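HmuY protein (Prevotella intermedia, PDB 6R2H) probably binds heme as a hemophore-like protein of the HmuY family, helping the bacterium to acquire heme. Local coordinates at residues W18-L23 against D70-I75; E29-L34 against A63-K68. One frame throughout, in Å; residues are numbered along the deposited sequence.

Both contacts involve the four-stranded antiparallel sheet, but at different depths. Interaction 1 pairs its two inner strands, 17-21 and 71-74, and all its touching residues are buried; backbone hydrogen bonds, aromatic and aliphatic packing hold it, with a hydrogen bond to an aspartate carboxylate at one end. Interaction 2 lies at the surface, where edge strand 28-32 and the turn after it meet the loop leading into strand 71-74 through side chains, one side-chain hydrogen bond and a water. Their centres are about 9 Å apart. Strand 17-21 joins them, because Trp18 pairs by its backbone with Gln31 and Tyr20 with Glu29, while the Tyr20 side chain touches Leu65 and Pro66.

Interaction 1: W18-L23 against D70-I75. With GOL (glycerol), chain C.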
loop_
_atom_site.group_PDB
_atom_site.type_symbol
_atom_site.label_atom_id
_atom_site.label_comp_id
_atom_site.label_asym_id
_atom_site.label_seq_id
_atom_site.Cartn_x
_atom_site.Cartn_y
_atom_site.Cartn_z
ATOM N N TRP A 18 2.086 -6.984 6.042
ATOM C CA TRP A 18 2.605 -5.889 5.249
ATOM C C TRP A 18 3.901 -6.340 4.581
ATOM O O TRP A 18 4.606 -7.205 5.090
ATOM C CB TRP A 18 2.903 -4.697 6.165
ATOM C CG TRP A 18 1.721 -3.902 6.624
ATOM C CD1 TRP A 18 0.957 -4.119 7.734
ATOM C CD2 TRP A 18 1.176 -2.730 5.984
ATOM N NE1 TRP A 18 -0.028 -3.166 7.832
ATOM C CE2 TRP A 18 0.081 -2.303 6.772
ATOM C CE3 TRP A 18 1.490 -2.016 4.817
ATOM C CZ2 TRP A 18 -0.687 -1.191 6.433
ATOM C CZ3 TRP A 18 0.733 -0.912 4.487
ATOM C CH2 TRP A 18 -0.343 -0.509 5.284
ATOM N N ILE A 19 4.238 -5.711 3.454
ATOM C CA ILE A 19 5.619 -5.689 3.002
ATOM C C ILE A 19 6.138 -4.253 3.096
ATOM O O ILE A 19 5.398 -3.307 2.839
ATOM C CB ILE A 19 5.770 -6.282 1.590
ATOM C CG1 ILE A 19 5.063 -5.446 0.518
ATOM C CG2 ILE A 19 5.328 -7.736 1.563
ATOM C CD1 ILE A 19 5.429 -5.824 -0.897
ATOM N N TYR A 20 7.412 -4.110 3.475
ATOM C CA TYR A 20 8.072 -2.823 3.628
ATOM C C TYR A 20 9.247 -2.756 2.656
ATOM O O TYR A 20 10.162 -3.577 2.739
ATOM C CB TYR A 20 8.520 -2.617 5.079
ATOM C CG TYR A 20 7.392 -2.496 6.074
ATOM C CD1 TYR A 20 6.824 -3.626 6.648
ATOM C CD2 TYR A 20 6.888 -1.256 6.448
ATOM C CE1 TYR A 20 5.788 -3.525 7.566
ATOM C CE2 TYR A 20 5.856 -1.137 7.369
ATOM C CZ TYR A 20 5.302 -2.279 7.931
ATOM O OH TYR A 20 4.280 -2.190 8.831
ATOM N N ILE A 21 9.210 -1.780 1.734
ATOM C CA ILE A 21 10.205 -1.735 0.670
ATOM C C ILE A 21 11.164 -0.570 0.863
ATOM O O ILE A 21 10.740 0.574 0.966
ATOM C CB ILE A 21 9.550 -1.695 -0.716
ATOM C CG1 ILE A 21 8.535 -2.832 -0.848
ATOM C CG2 ILE A 21 10.618 -1.753 -1.803
ATOM C CD1 ILE A 21 7.556 -2.676 -1.973
ATOM N N ASP A 22 12.459 -0.891 0.883
ATOM C CA ASP A 22 13.518 0.103 0.800
ATOM C C ASP A 22 13.804 0.358 -0.675
ATOM O O ASP A 22 14.368 -0.496 -1.352
ATOM C CB ASP A 22 14.788 -0.386 1.496
ATOM C CG ASP A 22 15.924 0.615 1.464
ATOM O OD1 ASP A 22 15.836 1.605 0.708
ATOM O OD2 ASP A 22 16.883 0.411 2.240
ATOM N N LEU A 23 13.422 1.536 -1.173
ATOM C CA LEU A 23 13.479 1.762 -2.611
ATOM C C LEU A 23 14.931 1.875 -3.075
ATOM O O LEU A 23 15.252 1.512 -4.205
ATOM C CB LEU A 23 12.630 2.980 -2.988
ATOM C CG LEU A 23 11.122 2.711 -3.094
ATOM C CD1 LEU A 23 10.367 3.974 -3.445
ATOM C CD2 LEU A 23 10.782 1.606 -4.099
ATOM N N ASP A 70 10.613 2.821 2.562
ATOM C CA ASP A 70 10.106 4.043 1.961
ATOM C C ASP A 70 8.596 3.936 1.766
ATOM O O ASP A 70 7.868 4.871 2.110
ATOM C CB ASP A 70 10.847 4.342 0.658
ATOM C CG ASP A 70 12.332 4.508 0.886
ATOM O OD1 ASP A 70 12.692 5.396 1.693
ATOM O OD2 ASP A 70 13.108 3.715 0.282
ATOM N N ILE A 71 8.161 2.798 1.193
ATOM C CA ILE A 71 6.754 2.522 0.943
ATOM C C ILE A 71 6.430 1.103 1.412
ATOM O O ILE A 71 7.320 0.252 1.523
ATOM C CB ILE A 71 6.347 2.744 -0.532
ATOM C CG1 ILE A 71 7.013 1.739 -1.479
ATOM C CG2 ILE A 71 6.589 4.179 -0.948
ATOM C CD1 ILE A 71 6.600 1.841 -2.935
ATOM N N ALA A 72 5.131 0.868 1.652
ATOM C CA ALA A 72 4.650 -0.383 2.215
ATOM C C ALA A 72 3.289 -0.733 1.624
ATOM O O ALA A 72 2.509 0.153 1.273
ATOM C CB ALA A 72 4.630 -0.309 3.727
ATOM N N PHE A 73 3.032 -2.042 1.525
ATOM C CA PHE A 73 1.811 -2.562 0.935
ATOM C C PHE A 73 1.175 -3.600 1.854
ATOM O O PHE A 73 1.860 -4.434 2.444
ATOM C CB PHE A 73 2.055 -3.098 -0.479
ATOM C CG PHE A 73 2.479 -2.040 -1.467
ATOM C CD1 PHE A 73 1.529 -1.292 -2.151
ATOM C CD2 PHE A 73 3.824 -1.767 -1.689
ATOM C CE1 PHE A 73 1.911 -0.313 -3.061
ATOM C CE2 PHE A 73 4.205 -0.790 -2.601
ATOM C CZ PHE A 73 3.250 -0.055 -3.273
ATOM N N HIS A 74 -0.149 -3.483 1.975
ATOM C CA HIS A 74 -1.015 -4.455 2.619
ATOM C C HIS A 74 -2.142 -4.797 1.646
ATOM O O HIS A 74 -3.059 -3.999 1.458
ATOM C CB HIS A 74 -1.570 -3.887 3.942
ATOM C CG HIS A 74 -2.765 -4.632 4.446
ATOM N ND1 HIS A 74 -4.064 -4.221 4.194
ATOM C CD2 HIS A 74 -2.871 -5.763 5.176
ATOM C CE1 HIS A 74 -4.912 -5.059 4.761
ATOM N NE2 HIS A 74 -4.205 -6.012 5.370
ATOM N N ILE A 75 -2.066 -5.987 1.044
ATOM C CA ILE A 75 -2.948 -6.349 -0.056
ATOM C C ILE A 75 -2.770 -5.287 -1.146
ATOM O O ILE A 75 -1.757 -5.319 -1.847
ATOM C CB ILE A 75 -4.403 -6.578 0.411
ATOM C CG1 ILE A 75 -4.475 -7.533 1.611
ATOM C CG2 ILE A 75 -5.285 -7.054 -0.739
ATOM C CD1 ILE A 75 -3.869 -8.890 1.367
HETATM C C1 GOL C . 15.729 5.886 2.284
HETATM O O1 GOL C . 15.219 6.293 1.015
HETATM C C2 GOL C . 16.141 4.426 2.294
HETATM O O2 GOL C . 15.087 3.589 2.782
HETATM C C3 GOL C . 17.430 4.166 3.048
HETATM O O3 GOL C . 17.388 4.656 4.387
#
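Trp18 lies across His74. CB sits 3.9 Å from Phe73 O; with chi1 at -77°, CG stands anti to the carbonyl carbon and the ring swings over the neighbouring strand. CD2 and CE2 meet His74 CB, which sits over the six-membered ring, 3.5 Å from its centroid, in a CH-pi contact. CE3 lies nearest Phe73 C and O and reaches Ala72 CB at 3.7 Å; CZ3 lies by His74 N, CZ2 and CH2 by His74 CB. NE1 is hydrogen-bonded to Glu33 OE1, while Tyr20 OH lies over the opposite face, toward its rim.

On the other side of the sheet Ile21 CD1 abuts the edge of the Phe73 ring, 3.9 Å from CD2. The backbones pair through Ile19 with Phe73, and through a nearly straight bond from Ile21 N to Ile71 O (2.8 Å). Asp70 OD2 accepts a hydrogen bond from Leu23 N at 2.6 Å through its anti lone pair, and a glycerol, probably from crystallisation, bonds to Asp70 OD1. Ile21 O accepts hydrogen bonds from Asp70 N at 2.8 Å and, weakly, Ile71 N; two residues thus face Ile21, a classic beta bulge in this antiparallel pairing.

Interaction 2: E29-L34 against A63-K68; sequences EQQAEL and ADLPKK
Gln31 reaches from the edge strand to the loop 63-68 and makes the one direct hydrogen bond between them. Its NE2 donates to Asp64 O at 3.0 Å, with an N-H...O angle of 149°. The bond is bent at both ends: the donor is tilted 34° from the carbonyl plane, and the acceptor lies somewhat out of the amide plane. CG stands anti to the backbone N (chi1 -172°) and the chain continues extended, which carries the amide straight across to the loop.

Van der Waals contacts surround this bond. Gln31 OE1 lies 3.2 Å from Leu65 CD2, the two side chains crossing at about a right angle, and the same oxygen is 3.4 Å from Pro66 CD. Pro66 thus lodges between Gln31 and Glu29, whose OE2 approaches Pro66 CB at 3.5 Å as the two side chains run past each other in opposite senses. Beyond the strand, Leu34 CD1 packs on Asp64 CB at 3.6 Å. The Asp64 carboxylate turns back within its own loop, where OD1 accepts a hydrogen bond from the backbone N of Thr61.

A water adds an indirect link: it accepts a hydrogen bond from Lys67 N at 2.7 Å and donates to Glu29 OE1 at 3.1 Å. Tyr20, on the adjoining strand, also touches the Gln31 side chain.

With a single bent hydrogen bond from the Gln31 amide, a water bridge and van der Waals touches, mostly of side-chain oxygens on aliphatic carbons, the loop is attached to the sheet edge through side chains, without extending the sheet by strand pairing.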
loop_
_atom_site.group_PDB
_atom_site.type_symbol
_atom_site.label_atom_id
_atom_site.label_comp_id
_atom_site.label_asym_id
_atom_site.label_seq_id
_atom_site.Cartn_x
_atom_site.Cartn_y
_atom_site.Cartn_z
ATOM N N GLU A 29 11.033 -6.327 3.588
ATOM C CA GLU A 29 10.806 -7.158 4.753
ATOM C C GLU A 29 9.298 -7.341 4.911
ATOM O O GLU A 29 8.524 -6.429 4.639
ATOM C CB GLU A 29 11.396 -6.472 5.989
ATOM C CG GLU A 29 12.850 -6.789 6.277
ATOM C CD GLU A 29 13.389 -5.956 7.430
ATOM O OE1 GLU A 29 14.299 -5.153 7.184
ATOM O OE2 GLU A 29 12.897 -6.110 8.574
ATOM N N GLN A 30 8.889 -8.527 5.365
ATOM C CA GLN A 30 7.495 -8.797 5.665
ATOM C C GLN A 30 7.271 -8.638 7.167
ATOM O O GLN A 30 8.138 -9.007 7.947
ATOM C CB GLN A 30 7.172 -10.214 5.195
ATOM C CG GLN A 30 6.114 -10.909 6.041
ATOM C CD GLN A 30 5.443 -12.030 5.292
ATOM O OE1 GLN A 30 5.600 -12.173 4.078
ATOM N NE2 GLN A 30 4.697 -12.841 6.026
ATOM N N GLN A 31 6.108 -8.112 7.566
ATOM C CA GLN A 31 5.778 -8.003 8.981
ATOM C C GLN A 31 4.262 -7.921 9.164
ATOM O O GLN A 31 3.588 -7.346 8.324
ATOM C CB GLN A 31 6.496 -6.784 9.564
ATOM C CG GLN A 31 6.400 -6.665 11.075
ATOM C CD GLN A 31 7.166 -5.460 11.565
ATOM O OE1 GLN A 31 6.661 -4.339 11.583
ATOM N NE2 GLN A 31 8.408 -5.676 11.968
ATOM N N ALA A 32 3.733 -8.483 10.260
ATOM C CA ALA A 32 2.302 -8.434 10.555
ATOM C C ALA A 32 1.903 -7.011 10.916
ATOM O O ALA A 32 2.724 -6.273 11.449
ATOM C CB ALA A 32 1.956 -9.365 11.697
ATOM N N GLU A 33 0.650 -6.647 10.618
ATOM C CA GLU A 33 0.029 -5.490 11.243
ATOM C C GLU A 33 0.114 -5.648 12.759
ATOM O O GLU A 33 -0.282 -6.685 13.302
ATOM C CB GLU A 33 -1.450 -5.388 10.861
ATOM C CG GLU A 33 -2.177 -4.255 11.582
ATOM C CD GLU A 33 -1.513 -2.894 11.426
ATOM O OE1 GLU A 33 -1.236 -2.487 10.269
ATOM O OE2 GLU A 33 -1.246 -2.250 12.456
ATOM N N LEU A 34 0.600 -4.605 13.437
ATOM C CA LEU A 34 0.928 -4.728 14.845
ATOM C C LEU A 34 -0.136 -4.068 15.704
ATOM O O LEU A 34 -0.187 -4.320 16.904
ATOM C CB LEU A 34 2.311 -4.127 15.113
ATOM C CG LEU A 34 3.482 -4.938 14.551
ATOM C CD1 LEU A 34 4.815 -4.297 14.903
ATOM C CD2 LEU A 34 3.433 -6.387 15.021
ATOM N N ALA A 63 7.850 1.436 16.782
ATOM C CA ALA A 63 9.246 1.176 17.083
ATOM C C ALA A 63 9.666 -0.200 16.567
ATOM O O ALA A 63 10.856 -0.439 16.367
ATOM C CB ALA A 63 9.487 1.317 18.561
ATOM N N ASP A 64 8.702 -1.095 16.330
ATOM C CA ASP A 64 9.023 -2.449 15.894
ATOM C C ASP A 64 9.094 -2.555 14.367
ATOM O O ASP A 64 9.457 -3.608 13.847
ATOM C CB ASP A 64 8.019 -3.489 16.403
ATOM C CG ASP A 64 7.752 -3.449 17.891
ATOM O OD1 ASP A 64 7.199 -2.438 18.354
ATOM O OD2 ASP A 64 8.064 -4.442 18.565
ATOM N N LEU A 65 8.742 -1.473 13.656
ATOM C CA LEU A 65 8.704 -1.465 12.199
ATOM C C LEU A 65 10.105 -1.692 11.640
ATOM O O LEU A 65 11.092 -1.308 12.269
ATOM C CB LEU A 65 8.120 -0.131 11.715
ATOM C CG LEU A 65 6.607 0.009 11.913
ATOM C CD1 LEU A 65 6.044 1.248 11.226
ATOM C CD2 LEU A 65 5.880 -1.236 11.426
ATOM N N PRO A 66 10.248 -2.345 10.459
ATOM C CA PRO A 66 11.549 -2.478 9.806
ATOM C C PRO A 66 12.282 -1.140 9.739
ATOM O O PRO A 66 11.666 -0.069 9.740
ATOM C CB PRO A 66 11.204 -3.028 8.416
ATOM C CG PRO A 66 9.934 -3.806 8.657
ATOM C CD PRO A 66 9.179 -3.019 9.706
ATOM N N LYS A 67 13.614 -1.240 9.696
ATOM C CA LYS A 67 14.494 -0.136 10.022
ATOM C C LYS A 67 14.534 0.840 8.853
ATOM O O LYS A 67 14.520 2.050 9.053
ATOM C CB LYS A 67 15.914 -0.664 10.250
ATOM C CG LYS A 67 16.160 -1.477 11.515
ATOM C CD LYS A 67 16.072 -0.673 12.787
ATOM C CE LYS A 67 16.315 -1.545 14.001
ATOM N NZ LYS A 67 15.867 -0.889 15.252
ATOM N N LYS A 68 14.615 0.278 7.644
ATOM C CA LYS A 68 14.776 1.043 6.423
ATOM C C LYS A 68 13.669 0.662 5.443
ATOM O O LYS A 68 13.670 -0.443 4.896
ATOM C CB LYS A 68 16.192 0.854 5.859
ATOM C CG LYS A 68 17.243 1.710 6.557
ATOM C CD LYS A 68 18.672 1.358 6.215
ATOM C CE LYS A 68 19.651 1.839 7.269
ATOM N NZ LYS A 68 20.929 1.087 7.223
HETATM O O HOH W 1 14.630 -3.758 9.887
#